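PDB 3DOH: esterase from Thermotoga maritima, which probably hydrolyses carboxylic esters, as a thermostable esterase that joins an immunoglobulin-like domain to an alpha/beta-hydrolase domain. Local coordinates for residues Y174-F179 and K249-L254. Numbering follows the deposited sequence.
Sequences YPLVVF and KIIRKL
L176 and V178 point from one face of the central beta-sheet toward I251 and L254 of the helix lying over it, strand 174-179 presenting alternate side chains on that face. On one flank, strand 215-219 contributes L217, which touches both I251 and L254, while on the other strand 264-270 supplies I265 and I267 alongside V178. The contact is thus a worked example of how a helix beds on a sheet through branched aliphatic side chains. I251 is the central piece. Its CG1 stands anti to the carbonyl carbon (chi1 -76°), and the extended ethyl arm brings CD1 to 4.0 Å from V178 CG1, the two side chains crossing at about a right angle. Further back along that arm, I251 CG1 receives L176 CD2 at 4.2 Å. The same leucine methyl also faces L254 CD2, 4.4 Å away, so one branch of L176 serves two successive inward-facing positions of the helix. All four side chains are buried, and the joint between them is wholly apolar. The short segments run nearly antiparallel, at 157°, with their axes 11.3 Å apart at closest approach. Farther out on the helix, K249 forms a salt bridge with D151. In the chain, helix 242-257 follows strand 215-219 and leads to strand 264-270, passing over strand 174-180 between them: a parallel beta-alpha-beta crossover characteristic of the alpha/beta-hydrolase fold; strand 264-270 then runs into a probable nucleophile elbow around S271.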
ATOM      1  N   TYR A 174     -47.092  17.654  23.955  1.00 39.71           N
ATOM      2  CA  TYR A 174     -45.763  17.104  23.628  1.00 36.79           C
ATOM      3  C   TYR A 174     -44.612  18.064  23.951  1.00 35.43           C
ATOM      4  O   TYR A 174     -44.804  19.266  23.985  1.00 35.17           O
ATOM      5  CB  TYR A 174     -45.677  16.675  22.162  1.00 36.51           C
ATOM      6  CG  TYR A 174     -46.751  15.696  21.744  1.00 36.54           C
ATOM      7  CD1 TYR A 174     -46.604  14.324  21.987  1.00 33.81           C
ATOM      8  CD2 TYR A 174     -47.925  16.152  21.095  1.00 34.58           C
ATOM      9  CE1 TYR A 174     -47.575  13.436  21.616  1.00 36.09           C
ATOM     10  CE2 TYR A 174     -48.904  15.274  20.718  1.00 35.02           C
ATOM     11  CZ  TYR A 174     -48.743  13.915  20.989  1.00 37.07           C
ATOM     12  OH  TYR A 174     -49.724  13.025  20.593  1.00 37.81           O
ATOM     13  N   PRO A 175     -43.403  17.519  24.187  1.00 33.58           N
ATOM     14  CA  PRO A 175     -42.189  18.249  24.514  1.00 32.37           C
ATOM     15  C   PRO A 175     -41.753  19.224  23.431  1.00 31.17           C
ATOM     16  O   PRO A 175     -42.092  19.050  22.248  1.00 31.25           O
ATOM     17  CB  PRO A 175     -41.139  17.142  24.569  1.00 32.55           C
ATOM     18  CG  PRO A 175     -41.909  15.912  24.799  1.00 32.95           C
ATOM     19  CD  PRO A 175     -43.165  16.072  24.111  1.00 32.94           C
ATOM     20  N   LEU A 176     -40.965  20.217  23.812  1.00 29.00           N
ATOM     21  CA  LEU A 176     -40.369  21.086  22.829  1.00 27.31           C
ATOM     22  C   LEU A 176     -38.881  21.032  23.047  1.00 27.10           C
ATOM     23  O   LEU A 176     -38.392  21.255  24.177  1.00 27.67           O
ATOM     24  CB  LEU A 176     -40.887  22.519  22.978  1.00 26.70           C
ATOM     25  CG  LEU A 176     -40.213  23.664  22.209  1.00 26.75           C
ATOM     26  CD1 LEU A 176     -40.410  23.601  20.699  1.00 25.50           C
ATOM     27  CD2 LEU A 176     -40.704  25.000  22.729  1.00 27.10           C
ATOM     28  N   VAL A 177     -38.141  20.712  21.991  1.00 26.02           N
ATOM     29  CA  VAL A 177     -36.698  20.888  22.078  1.00 24.85           C
ATOM     30  C   VAL A 177     -36.316  22.189  21.378  1.00 25.09           C
ATOM     31  O   VAL A 177     -36.641  22.396  20.179  1.00 23.85           O
ATOM     32  CB  VAL A 177     -35.908  19.682  21.504  1.00 25.13           C
ATOM     33  CG1 VAL A 177     -34.405  19.993  21.508  1.00 25.80           C
ATOM     34  CG2 VAL A 177     -36.201  18.383  22.280  1.00 21.49           C
ATOM     35  N   VAL A 178     -35.629  23.070  22.098  1.00 25.13           N
ATOM     36  CA  VAL A 178     -35.131  24.309  21.510  1.00 24.55           C
ATOM     37  C   VAL A 178     -33.619  24.262  21.318  1.00 24.61           C
ATOM     38  O   VAL A 178     -32.870  24.053  22.272  1.00 24.44           O
ATOM     39  CB  VAL A 178     -35.491  25.529  22.378  1.00 24.45           C
ATOM     40  CG1 VAL A 178     -36.474  25.132  23.469  1.00 22.25           C
ATOM     41  CG2 VAL A 178     -34.235  26.141  22.979  1.00 24.77           C
ATOM     42  N   PHE A 179     -33.173  24.458  20.080  1.00 24.80           N
ATOM     43  CA  PHE A 179     -31.748  24.384  19.767  1.00 24.96           C
ATOM     44  C   PHE A 179     -31.129  25.756  19.467  1.00 25.84           C
ATOM     45  O   PHE A 179     -31.610  26.498  18.571  1.00 25.97           O
ATOM     46  CB  PHE A 179     -31.506  23.444  18.566  1.00 25.09           C
ATOM     47  CG  PHE A 179     -30.086  23.513  18.019  1.00 25.03           C
ATOM     48  CD1 PHE A 179     -28.989  23.194  18.835  1.00 25.60           C
ATOM     49  CD2 PHE A 179     -29.847  23.938  16.717  1.00 23.76           C
ATOM     50  CE1 PHE A 179     -27.682  23.293  18.360  1.00 24.69           C
ATOM     51  CE2 PHE A 179     -28.541  24.044  16.241  1.00 24.32           C
ATOM     52  CZ  PHE A 179     -27.453  23.724  17.078  1.00 23.07           C
ATOM     53  N   LYS A 249     -39.527  34.848  23.913  1.00 36.14           N
ATOM     54  CA  LYS A 249     -40.835  35.335  23.484  1.00 37.30           C
ATOM     55  C   LYS A 249     -41.406  34.382  22.476  1.00 37.20           C
ATOM     56  O   LYS A 249     -42.588  34.138  22.446  1.00 37.39           O
ATOM     57  CB  LYS A 249     -40.714  36.740  22.890  1.00 37.57           C
ATOM     58  CG  LYS A 249     -40.402  37.806  23.917  1.00 39.83           C
ATOM     59  CD  LYS A 249     -39.972  39.082  23.246  1.00 45.06           C
ATOM     60  CE  LYS A 249     -39.532  40.103  24.300  1.00 49.32           C
ATOM     61  NZ  LYS A 249     -38.999  41.388  23.694  1.00 50.58           N
ATOM     62  N   ILE A 250     -40.543  33.795  21.666  1.00 37.93           N
ATOM     63  CA  ILE A 250     -41.034  32.864  20.666  1.00 37.83           C
ATOM     64  C   ILE A 250     -41.402  31.479  21.229  1.00 37.99           C
ATOM     65  O   ILE A 250     -42.373  30.866  20.752  1.00 38.64           O
ATOM     66  CB  ILE A 250     -40.216  32.940  19.337  1.00 37.83           C
ATOM     67  CG1 ILE A 250     -39.994  31.613  18.672  1.00 36.13           C
ATOM     68  CG2 ILE A 250     -38.838  33.622  19.519  1.00 38.86           C
ATOM     69  CD1 ILE A 250     -38.931  31.853  17.628  1.00 36.84           C
ATOM     70  N   ILE A 251     -40.707  31.028  22.280  1.00 37.45           N
ATOM     71  CA  ILE A 251     -41.167  29.847  23.033  1.00 36.88           C
ATOM     72  C   ILE A 251     -42.611  30.073  23.500  1.00 37.13           C
ATOM     73  O   ILE A 251     -43.473  29.187  23.383  1.00 36.05           O
ATOM     74  CB  ILE A 251     -40.189  29.457  24.194  1.00 36.95           C
ATOM     75  CG1 ILE A 251     -38.952  28.754  23.612  1.00 36.09           C
ATOM     76  CG2 ILE A 251     -40.845  28.533  25.221  1.00 35.67           C
ATOM     77  CD1 ILE A 251     -37.722  28.840  24.486  1.00 35.06           C
ATOM     78  N   ARG A 252     -42.884  31.291  23.974  1.00 38.02           N
ATOM     79  CA  ARG A 252     -44.231  31.639  24.483  1.00 38.35           C
ATOM     80  C   ARG A 252     -45.259  31.715  23.392  1.00 37.35           C
ATOM     81  O   ARG A 252     -46.390  31.324  23.622  1.00 37.63           O
ATOM     82  CB  ARG A 252     -44.236  32.918  25.304  1.00 38.30           C
ATOM     83  CG  ARG A 252     -43.195  32.874  26.384  1.00 42.09           C
ATOM     84  CD  ARG A 252     -43.431  33.939  27.460  1.00 48.49           C
ATOM     85  NE  ARG A 252     -42.768  33.541  28.704  1.00 54.20           N
ATOM     86  CZ  ARG A 252     -41.832  34.261  29.322  1.00 56.87           C
ATOM     87  NH1 ARG A 252     -41.465  35.458  28.816  1.00 58.47           N
ATOM     88  NH2 ARG A 252     -41.276  33.794  30.448  1.00 54.47           N
ATOM     89  N   LYS A 253     -44.873  32.188  22.211  1.00 36.74           N
ATOM     90  CA  LYS A 253     -45.799  32.196  21.085  1.00 37.08           C
ATOM     91  C   LYS A 253     -46.208  30.738  20.842  1.00 37.07           C
ATOM     92  O   LYS A 253     -47.400  30.403  20.742  1.00 37.43           O
ATOM     93  CB  LYS A 253     -45.183  32.825  19.825  1.00 36.36           C
ATOM     94  CG  LYS A 253     -46.147  32.804  18.654  1.00 38.57           C
ATOM     95  CD  LYS A 253     -45.617  33.212  17.221  1.00 38.40           C
ATOM     96  CE  LYS A 253     -45.222  34.686  17.088  1.00 38.98           C
ATOM     97  NZ  LYS A 253     -46.287  35.644  17.514  1.00 39.61           N
ATOM     98  N   LEU A 254     -45.200  29.871  20.799  1.00 36.70           N
ATOM     99  CA  LEU A 254     -45.380  28.461  20.493  1.00 36.43           C
ATOM    100  C   LEU A 254     -46.340  27.772  21.466  1.00 36.55           C
ATOM    101  O   LEU A 254     -47.234  27.004  21.048  1.00 36.94           O
ATOM    102  CB  LEU A 254     -44.018  27.776  20.519  1.00 36.07           C
ATOM    103  CG  LEU A 254     -43.211  27.540  19.238  1.00 35.85           C
ATOM    104  CD1 LEU A 254     -43.683  28.289  17.978  1.00 31.29           C
ATOM    105  CD2 LEU A 254     -41.773  27.793  19.542  1.00 34.71           C
TER